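Local atomic coordinates of Lon211 (Mycobacterium tuberculosis, PDB entry 6VBK), a protein that forms the N-terminal domain of the ATP-dependent Lon protease, which probably takes part in recognising and binding protein substrates for degradation. Residues V23-M28 against L171-G176; Q136-E141 against R198-I203. All coordinates share one frame; numbering follows the deposited sequence.

Interaction 1 of 2, residues V23-M28 against L171-G176; sequences VVLPGM and LADNSG
Leu-25 and Asp-173 both set CG anti to their own carbonyl carbon: chi1 of -63° directs the leucine's CG and CD1 toward Asp-173 O, and chi1 of -74° sets the carboxylate beside Pro-26. The backbones themselves bring the CB atoms of Leu-25 and Asp-173 to 3.9 Å from each other. Along the backbone of 173-176, Leu-25 CD1 lies 3.3 Å from Asp-173 O and also near Gly-176 N. Met-28 approaches the same carbonyl by another route. Its chain runs straight as far as SD and then bends at chi3 (59°), laying CE over the backbone of Gly-176, 3.6 Å from Gly-176 C. SD lies close against Gly-176 CA, on a residue with no side chain. A type II turn from Leu-25 to Met-28 folds the loop, closed by the bond from Met-28 N to Leu-25 O, while Leu-25 N makes a weak bond of 3.3 Å to Met-28 SD. Across the contact, Pro-26 O comes within 3.2 Å of Asp-173 CB, and the proline ring slants past the carboxylate with Pro-26 CB 3.9 Å from Asp-173 OD2. On the helical side, Ala-172 O receives both Ser-175 N and Ser-175 OG, the hydroxyl at 2.6 Å, which ties down the turn. The carboxylate finds its strong partner outside the two segments, in a salt bridge from OD1 to Arg-105. Apolar groups thus press on the backbone of Asp-173 and Gly-176 while the buried acid is paired with an arginine, so its charge is probably retained where the β-rich part of the domain meets its helices.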
ATOM      1  N   VAL B  23      -4.926 -17.350 -19.947  1.00 74.95           N
ATOM      2  CA  VAL B  23      -4.595 -16.179 -19.088  1.00 64.90           C
ATOM      3  C   VAL B  23      -5.737 -15.170 -19.199  1.00 71.87           C
ATOM      4  O   VAL B  23      -6.108 -14.820 -20.332  1.00 74.02           O
ATOM      5  CB  VAL B  23      -3.256 -15.549 -19.514  1.00 73.68           C
ATOM      6  CG1 VAL B  23      -3.035 -14.194 -18.863  1.00 75.32           C
ATOM      7  CG2 VAL B  23      -2.083 -16.475 -19.238  1.00 80.21           C
ATOM      8  N   VAL B  24      -6.255 -14.714 -18.058  1.00 58.50           N
ATOM      9  CA  VAL B  24      -7.351 -13.705 -18.059  1.00 58.29           C
ATOM     10  C   VAL B  24      -6.715 -12.321 -17.912  1.00 67.50           C
ATOM     11  O   VAL B  24      -6.115 -12.052 -16.857  1.00 59.99           O
ATOM     12  CB  VAL B  24      -8.378 -13.982 -16.947  1.00 50.90           C
ATOM     13  CG1 VAL B  24      -9.485 -12.944 -16.941  1.00 55.05           C
ATOM     14  CG2 VAL B  24      -8.957 -15.381 -17.060  1.00 53.11           C
ATOM     15  N   LEU B  25      -6.822 -11.495 -18.952  1.00 53.37           N
ATOM     16  CA  LEU B  25      -6.269 -10.153 -18.923  1.00 58.47           C
ATOM     17  C   LEU B  25      -7.340  -9.147 -18.532  1.00 55.89           C
ATOM     18  O   LEU B  25      -8.537  -9.431 -18.631  1.00 61.95           O
ATOM     19  CB  LEU B  25      -5.685  -9.792 -20.294  1.00 66.95           C
ATOM     20  CG  LEU B  25      -4.520 -10.663 -20.766  1.00 67.99           C
ATOM     21  CD1 LEU B  25      -4.065 -10.251 -22.157  1.00 62.28           C
ATOM     22  CD2 LEU B  25      -3.366 -10.591 -19.778  1.00 65.12           C
ATOM     23  N   PRO B  26      -6.945  -7.966 -18.053  1.00 52.49           N
ATOM     24  CA  PRO B  26      -7.941  -6.932 -17.748  1.00 46.66           C
ATOM     25  C   PRO B  26      -8.778  -6.594 -18.973  1.00 52.04           C
ATOM     26  O   PRO B  26      -8.263  -6.456 -20.084  1.00 51.37           O
ATOM     27  CB  PRO B  26      -7.087  -5.742 -17.301  1.00 58.79           C
ATOM     28  CG  PRO B  26      -5.844  -6.366 -16.760  1.00 49.03           C
ATOM     29  CD  PRO B  26      -5.592  -7.573 -17.619  1.00 48.34           C
ATOM     30  N   GLY B  27     -10.088  -6.474 -18.759  1.00 46.87           N
ATOM     31  CA  GLY B  27     -11.021  -6.214 -19.832  1.00 48.94           C
ATOM     32  C   GLY B  27     -11.674  -7.443 -20.426  1.00 54.74           C
ATOM     33  O   GLY B  27     -12.600  -7.300 -21.233  1.00 53.28           O
ATOM     34  N   MET B  28     -11.227  -8.641 -20.058  1.00 50.16           N
ATOM     35  CA  MET B  28     -11.795  -9.875 -20.580  1.00 53.99           C
ATOM     36  C   MET B  28     -12.862 -10.415 -19.636  1.00 45.47           C
ATOM     37  O   MET B  28     -12.843 -10.160 -18.428  1.00 44.26           O
ATOM     38  CB  MET B  28     -10.708 -10.933 -20.782  1.00 55.76           C
ATOM     39  CG  MET B  28      -9.664 -10.585 -21.835  1.00 54.75           C
ATOM     40  SD  MET B  28      -8.308 -11.780 -21.890  1.00 61.65           S
ATOM     41  CE  MET B  28      -9.187 -13.300 -22.251  1.00 50.06           C
ATOM     42  N   LEU B 171      -7.221  -2.485 -25.900  1.00 53.15           N
ATOM     43  CA  LEU B 171      -6.979  -3.108 -27.198  1.00 54.24           C
ATOM     44  C   LEU B 171      -5.892  -4.171 -27.110  1.00 59.09           C
ATOM     45  O   LEU B 171      -6.020  -5.252 -27.698  1.00 54.47           O
ATOM     46  CB  LEU B 171      -6.597  -2.041 -28.224  1.00 49.75           C
ATOM     47  CG  LEU B 171      -6.112  -2.532 -29.588  1.00 54.63           C
ATOM     48  CD1 LEU B 171      -7.225  -3.252 -30.336  1.00 52.68           C
ATOM     49  CD2 LEU B 171      -5.566  -1.371 -30.410  1.00 54.46           C
ATOM     50  N   ALA B 172      -4.809  -3.882 -26.386  1.00 55.76           N
ATOM     51  CA  ALA B 172      -3.728  -4.854 -26.266  1.00 66.66           C
ATOM     52  C   ALA B 172      -4.160  -6.061 -25.443  1.00 64.71           C
ATOM     53  O   ALA B 172      -3.835  -7.203 -25.787  1.00 71.35           O
ATOM     54  CB  ALA B 172      -2.493  -4.195 -25.653  1.00 59.24           C
ATOM     55  N   ASP B 173      -4.906  -5.830 -24.362  1.00 54.34           N
ATOM     56  CA  ASP B 173      -5.345  -6.919 -23.498  1.00 66.13           C
ATOM     57  C   ASP B 173      -6.421  -7.790 -24.131  1.00 57.95           C
ATOM     58  O   ASP B 173      -6.680  -8.886 -23.623  1.00 61.81           O
ATOM     59  CB  ASP B 173      -5.846  -6.359 -22.167  1.00 53.49           C
ATOM     60  CG  ASP B 173      -4.715  -5.884 -21.276  1.00 66.01           C
ATOM     61  OD1 ASP B 173      -3.590  -6.406 -21.423  1.00 64.59           O
ATOM     62  OD2 ASP B 173      -4.948  -4.996 -20.429  1.00 62.68           O
ATOM     63  N   ASN B 174      -7.051  -7.343 -25.220  1.00 60.23           N
ATOM     64  CA  ASN B 174      -8.016  -8.188 -25.914  1.00 50.15           C
ATOM     65  C   ASN B 174      -7.351  -9.351 -26.638  1.00 60.53           C
ATOM     66  O   ASN B 174      -8.053 -10.270 -27.077  1.00 53.62           O
ATOM     67  CB  ASN B 174      -8.838  -7.351 -26.899  1.00 52.53           C
ATOM     68  CG  ASN B 174     -10.117  -8.048 -27.336  1.00 58.93           C
ATOM     69  OD1 ASN B 174     -10.168  -8.673 -28.396  1.00 54.08           O
ATOM     70  ND2 ASN B 174     -11.158  -7.943 -26.516  1.00 56.60           N
ATOM     71  N   SER B 175      -6.022  -9.341 -26.762  1.00 58.01           N
ATOM     72  CA  SER B 175      -5.293 -10.449 -27.366  1.00 74.08           C
ATOM     73  C   SER B 175      -5.387 -11.733 -26.552  1.00 81.50           C
ATOM     74  O   SER B 175      -5.012 -12.795 -27.059  1.00 73.70           O
ATOM     75  CB  SER B 175      -3.825 -10.064 -27.559  1.00 70.60           C
ATOM     76  OG  SER B 175      -3.235  -9.670 -26.333  1.00 71.96           O
ATOM     77  N   GLY B 176      -5.871 -11.664 -25.310  1.00 70.72           N
ATOM     78  CA  GLY B 176      -6.070 -12.866 -24.520  1.00 74.65           C
ATOM     79  C   GLY B 176      -7.093 -13.816 -25.103  1.00 67.63           C
ATOM     80  O   GLY B 176      -7.089 -15.004 -24.762  1.00 74.61           O
TER

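Interaction 2 of 2, residues Q136-E141 against R198-I203; sequences QELAKE and RLELVI
Apolar packing between Leu-138 and Leu-199 forms the centre of this helix pair, whose segments run nearly parallel, 24° between their directions, with axes 9.5 Å apart at closest approach. Leu-138 CB lies 3.6 Å from both CB and CD1 of Leu-199, so the two side chains meet at their bases. The same Leu-199 CD1 lies beside the backbone of the first helix, 3.8 Å from Ala-139 N. One turn further along, Ile-203 sets CG1 anti to its carbonyl carbon (chi1 -78°) and sends CD1 over the main chain, to 3.3 Å from Leu-138 O.

A second kind of contact is made by acidic side chains lying against apolar ones. Glu-200 crosses the tip of Leu-138 at a slant, its aliphatic CG 3.6 Å from Leu-138 CD1 and almost as near to CD2, so the fork of the leucine rests on the methylene. Glu-141, extended beyond CG, passes at about a right angle to Ile-203: its CG nears Ile-203 CD1, while its OE2 lies 3.5 Å from Ile-203 CG2 as plain packing.

The ionic interactions belong to the edges and use arginines beyond the two segments. Glu-200 OE2 pairs with Arg-134, and Glu-141 OE2 with Arg-207; each acid thereby joins its own helix to the other. Leu-199 and Ile-203 also touch Tyr-142 of helix 133-153. With apolar residues between the helices, the arrangement is that of parallel helix packing in a helical bundle, here the helical part of the Lon N-terminal domain.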
ATOM      1  N   GLN B 136      -0.884   5.905 -28.824  1.00101.95           N
ATOM      2  CA  GLN B 136      -1.990   6.039 -29.767  1.00 94.04           C
ATOM      3  C   GLN B 136      -1.593   5.556 -31.156  1.00 86.04           C
ATOM      4  O   GLN B 136      -2.400   4.931 -31.856  1.00 73.86           O
ATOM      5  CB  GLN B 136      -2.460   7.495 -29.821  1.00115.24           C
ATOM      6  CG  GLN B 136      -2.866   8.084 -28.474  1.00122.41           C
ATOM      7  CD  GLN B 136      -4.271   7.694 -28.058  1.00123.36           C
ATOM      8  OE1 GLN B 136      -4.486   6.636 -27.468  1.00116.71           O
ATOM      9  NE2 GLN B 136      -5.236   8.557 -28.355  1.00127.76           N
ATOM     10  N   GLU B 137      -0.355   5.838 -31.575  1.00103.39           N
ATOM     11  CA  GLU B 137       0.113   5.368 -32.875  1.00 96.75           C
ATOM     12  C   GLU B 137       0.332   3.861 -32.884  1.00 93.82           C
ATOM     13  O   GLU B 137       0.145   3.216 -33.922  1.00101.56           O
ATOM     14  CB  GLU B 137       1.403   6.088 -33.270  1.00 90.20           C
ATOM     15  CG  GLU B 137       1.215   7.537 -33.690  1.00118.88           C
ATOM     16  CD  GLU B 137       1.593   8.522 -32.601  1.00135.06           C
ATOM     17  OE1 GLU B 137       0.742   9.355 -32.226  1.00135.81           O
ATOM     18  OE2 GLU B 137       2.745   8.462 -32.120  1.00141.63           O
ATOM     19  N   LEU B 138       0.739   3.285 -31.750  1.00 77.23           N
ATOM     20  CA  LEU B 138       0.859   1.834 -31.662  1.00 88.23           C
ATOM     21  C   LEU B 138      -0.503   1.164 -31.787  1.00 78.44           C
ATOM     22  O   LEU B 138      -0.622   0.091 -32.388  1.00 78.98           O
ATOM     23  CB  LEU B 138       1.525   1.444 -30.343  1.00 80.89           C
ATOM     24  CG  LEU B 138       2.880   2.076 -30.032  1.00 97.30           C
ATOM     25  CD1 LEU B 138       3.294   1.767 -28.605  1.00 99.04           C
ATOM     26  CD2 LEU B 138       3.926   1.585 -31.011  1.00 86.75           C
ATOM     27  N   ALA B 139      -1.541   1.785 -31.220  1.00 81.18           N
ATOM     28  CA  ALA B 139      -2.881   1.214 -31.291  1.00 75.88           C
ATOM     29  C   ALA B 139      -3.426   1.257 -32.712  1.00 79.22           C
ATOM     30  O   ALA B 139      -4.048   0.293 -33.171  1.00 76.50           O
ATOM     31  CB  ALA B 139      -3.817   1.953 -30.334  1.00 71.66           C
ATOM     32  N   LYS B 140      -3.204   2.367 -33.421  1.00 82.93           N
ATOM     33  CA  LYS B 140      -3.679   2.474 -34.798  1.00 90.04           C
ATOM     34  C   LYS B 140      -3.004   1.445 -35.695  1.00 82.29           C
ATOM     35  O   LYS B 140      -3.656   0.826 -36.544  1.00 92.80           O
ATOM     36  CB  LYS B 140      -3.433   3.888 -35.324  1.00 93.91           C
ATOM     37  CG  LYS B 140      -4.090   4.186 -36.663  1.00103.63           C
ATOM     38  CD  LYS B 140      -3.750   5.592 -37.132  1.00103.80           C
ATOM     39  CE  LYS B 140      -4.641   6.029 -38.283  1.00 98.37           C
ATOM     40  NZ  LYS B 140      -4.338   7.425 -38.708  1.00105.19           N
ATOM     41  N   GLU B 141      -1.697   1.244 -35.517  1.00 80.09           N
ATOM     42  CA  GLU B 141      -0.990   0.234 -36.297  1.00 86.73           C
ATOM     43  C   GLU B 141      -1.441  -1.171 -35.918  1.00 74.44           C
ATOM     44  O   GLU B 141      -1.605  -2.033 -36.790  1.00 65.72           O
ATOM     45  CB  GLU B 141       0.520   0.384 -36.104  1.00 99.50           C
ATOM     46  CG  GLU B 141       1.331  -0.805 -36.597  1.00110.84           C
ATOM     47  CD  GLU B 141       2.825  -0.556 -36.546  1.00125.44           C
ATOM     48  OE1 GLU B 141       3.230   0.623 -36.469  1.00130.32           O
ATOM     49  OE2 GLU B 141       3.595  -1.539 -36.583  1.00124.57           O
ATOM     50  N   ARG B 198       3.520  -3.225 -24.296  1.00 83.67           N
ATOM     51  CA  ARG B 198       2.630  -4.322 -24.667  1.00 80.19           C
ATOM     52  C   ARG B 198       2.249  -4.253 -26.140  1.00 81.52           C
ATOM     53  O   ARG B 198       2.349  -5.249 -26.866  1.00 75.54           O
ATOM     54  CB  ARG B 198       1.376  -4.307 -23.794  1.00 74.03           C
ATOM     55  CG  ARG B 198       1.622  -4.657 -22.341  1.00 87.17           C
ATOM     56  CD  ARG B 198       0.379  -5.275 -21.729  1.00 71.87           C
ATOM     57  NE  ARG B 198      -0.817  -4.484 -21.990  1.00 89.87           N
ATOM     58  CZ  ARG B 198      -1.212  -3.461 -21.242  1.00 80.82           C
ATOM     59  NH1 ARG B 198      -0.503  -3.101 -20.181  1.00 71.23           N
ATOM     60  NH2 ARG B 198      -2.317  -2.799 -21.553  1.00 74.42           N
ATOM     61  N   LEU B 199       1.789  -3.085 -26.596  1.00 83.71           N
ATOM     62  CA  LEU B 199       1.468  -2.916 -28.010  1.00 77.28           C
ATOM     63  C   LEU B 199       2.679  -3.228 -28.878  1.00 91.37           C
ATOM     64  O   LEU B 199       2.585  -3.984 -29.850  1.00 87.33           O
ATOM     65  CB  LEU B 199       0.964  -1.495 -28.268  1.00 71.94           C
ATOM     66  CG  LEU B 199      -0.446  -1.177 -27.764  1.00 71.90           C
ATOM     67  CD1 LEU B 199      -0.689   0.320 -27.764  1.00 97.16           C
ATOM     68  CD2 LEU B 199      -1.483  -1.887 -28.621  1.00 75.24           C
ATOM     69  N   GLU B 200       3.837  -2.672 -28.517  1.00124.23           N
ATOM     70  CA  GLU B 200       5.080  -2.978 -29.210  1.00127.56           C
ATOM     71  C   GLU B 200       5.452  -4.453 -29.098  1.00107.69           C
ATOM     72  O   GLU B 200       6.151  -4.974 -29.974  1.00109.80           O
ATOM     73  CB  GLU B 200       6.183  -2.068 -28.662  1.00145.50           C
ATOM     74  CG  GLU B 200       6.054  -0.587 -28.953  1.00159.29           C
ATOM     75  CD  GLU B 200       7.163   0.219 -28.300  1.00180.32           C
ATOM     76  OE1 GLU B 200       7.904  -0.355 -27.477  1.00186.13           O
ATOM     77  OE2 GLU B 200       7.286   1.426 -28.590  1.00189.60           O
ATOM     78  N   LEU B 201       4.977  -5.144 -28.059  1.00 92.14           N
ATOM     79  CA  LEU B 201       5.175  -6.588 -27.964  1.00 90.39           C
ATOM     80  C   LEU B 201       4.206  -7.345 -28.866  1.00 81.93           C
ATOM     81  O   LEU B 201       4.618  -8.219 -29.636  1.00 87.16           O
ATOM     82  CB  LEU B 201       5.014  -7.054 -26.515  1.00 86.05           C
ATOM     83  CG  LEU B 201       6.211  -6.906 -25.578  1.00 99.93           C
ATOM     84  CD1 LEU B 201       5.783  -7.076 -24.128  1.00 99.04           C
ATOM     85  CD2 LEU B 201       7.293  -7.911 -25.937  1.00104.83           C
ATOM     86  N   VAL B 202       2.911  -7.024 -28.781  1.00 84.64           N
ATOM     87  CA  VAL B 202       1.912  -7.799 -29.511  1.00 88.64           C
ATOM     88  C   VAL B 202       1.954  -7.486 -31.004  1.00 90.90           C
ATOM     89  O   VAL B 202       1.600  -8.336 -31.830  1.00 90.02           O
ATOM     90  CB  VAL B 202       0.510  -7.559 -28.914  1.00 88.04           C
ATOM     91  CG1 VAL B 202       0.069  -6.117 -29.125  1.00 80.80           C
ATOM     92  CG2 VAL B 202      -0.503  -8.531 -29.506  1.00 82.72           C
ATOM     93  N   ILE B 203       2.387  -6.279 -31.379  1.00 85.76           N
ATOM     94  CA  ILE B 203       2.498  -5.940 -32.797  1.00 92.39           C
ATOM     95  C   ILE B 203       3.527  -6.835 -33.476  1.00102.52           C
ATOM     96  O   ILE B 203       3.311  -7.318 -34.596  1.00101.65           O
ATOM     97  CB  ILE B 203       2.838  -4.447 -32.967  1.00 85.95           C
ATOM     98  CG1 ILE B 203       1.589  -3.585 -32.770  1.00 83.74           C
ATOM     99  CG2 ILE B 203       3.460  -4.180 -34.330  1.00 99.91           C
ATOM    100  CD1 ILE B 203       1.868  -2.095 -32.776  1.00 84.89           C
TER

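Overall arrangement
Interaction 1 lies deep in the chain, its centre about 7 Å from the chain centre, whereas interaction 2 is about 19 Å out and only partly buried. The first joins a loop between two strands to residues 171-176; the second holds helices 133-153 and 195-207 together. Their centres are about 14 Å apart, and helix 168-173 links them: Leu-171 packs on Ala-139, and Ala-172 on Leu-199. A weak, long ion pair joins Asp-173 to Arg-198. The chemistry follows the place in the fold: interaction 1 sets side chains against backbone and encloses a charge, while interaction 2 keeps its charges at the margin around apolar side chains packed between the helices.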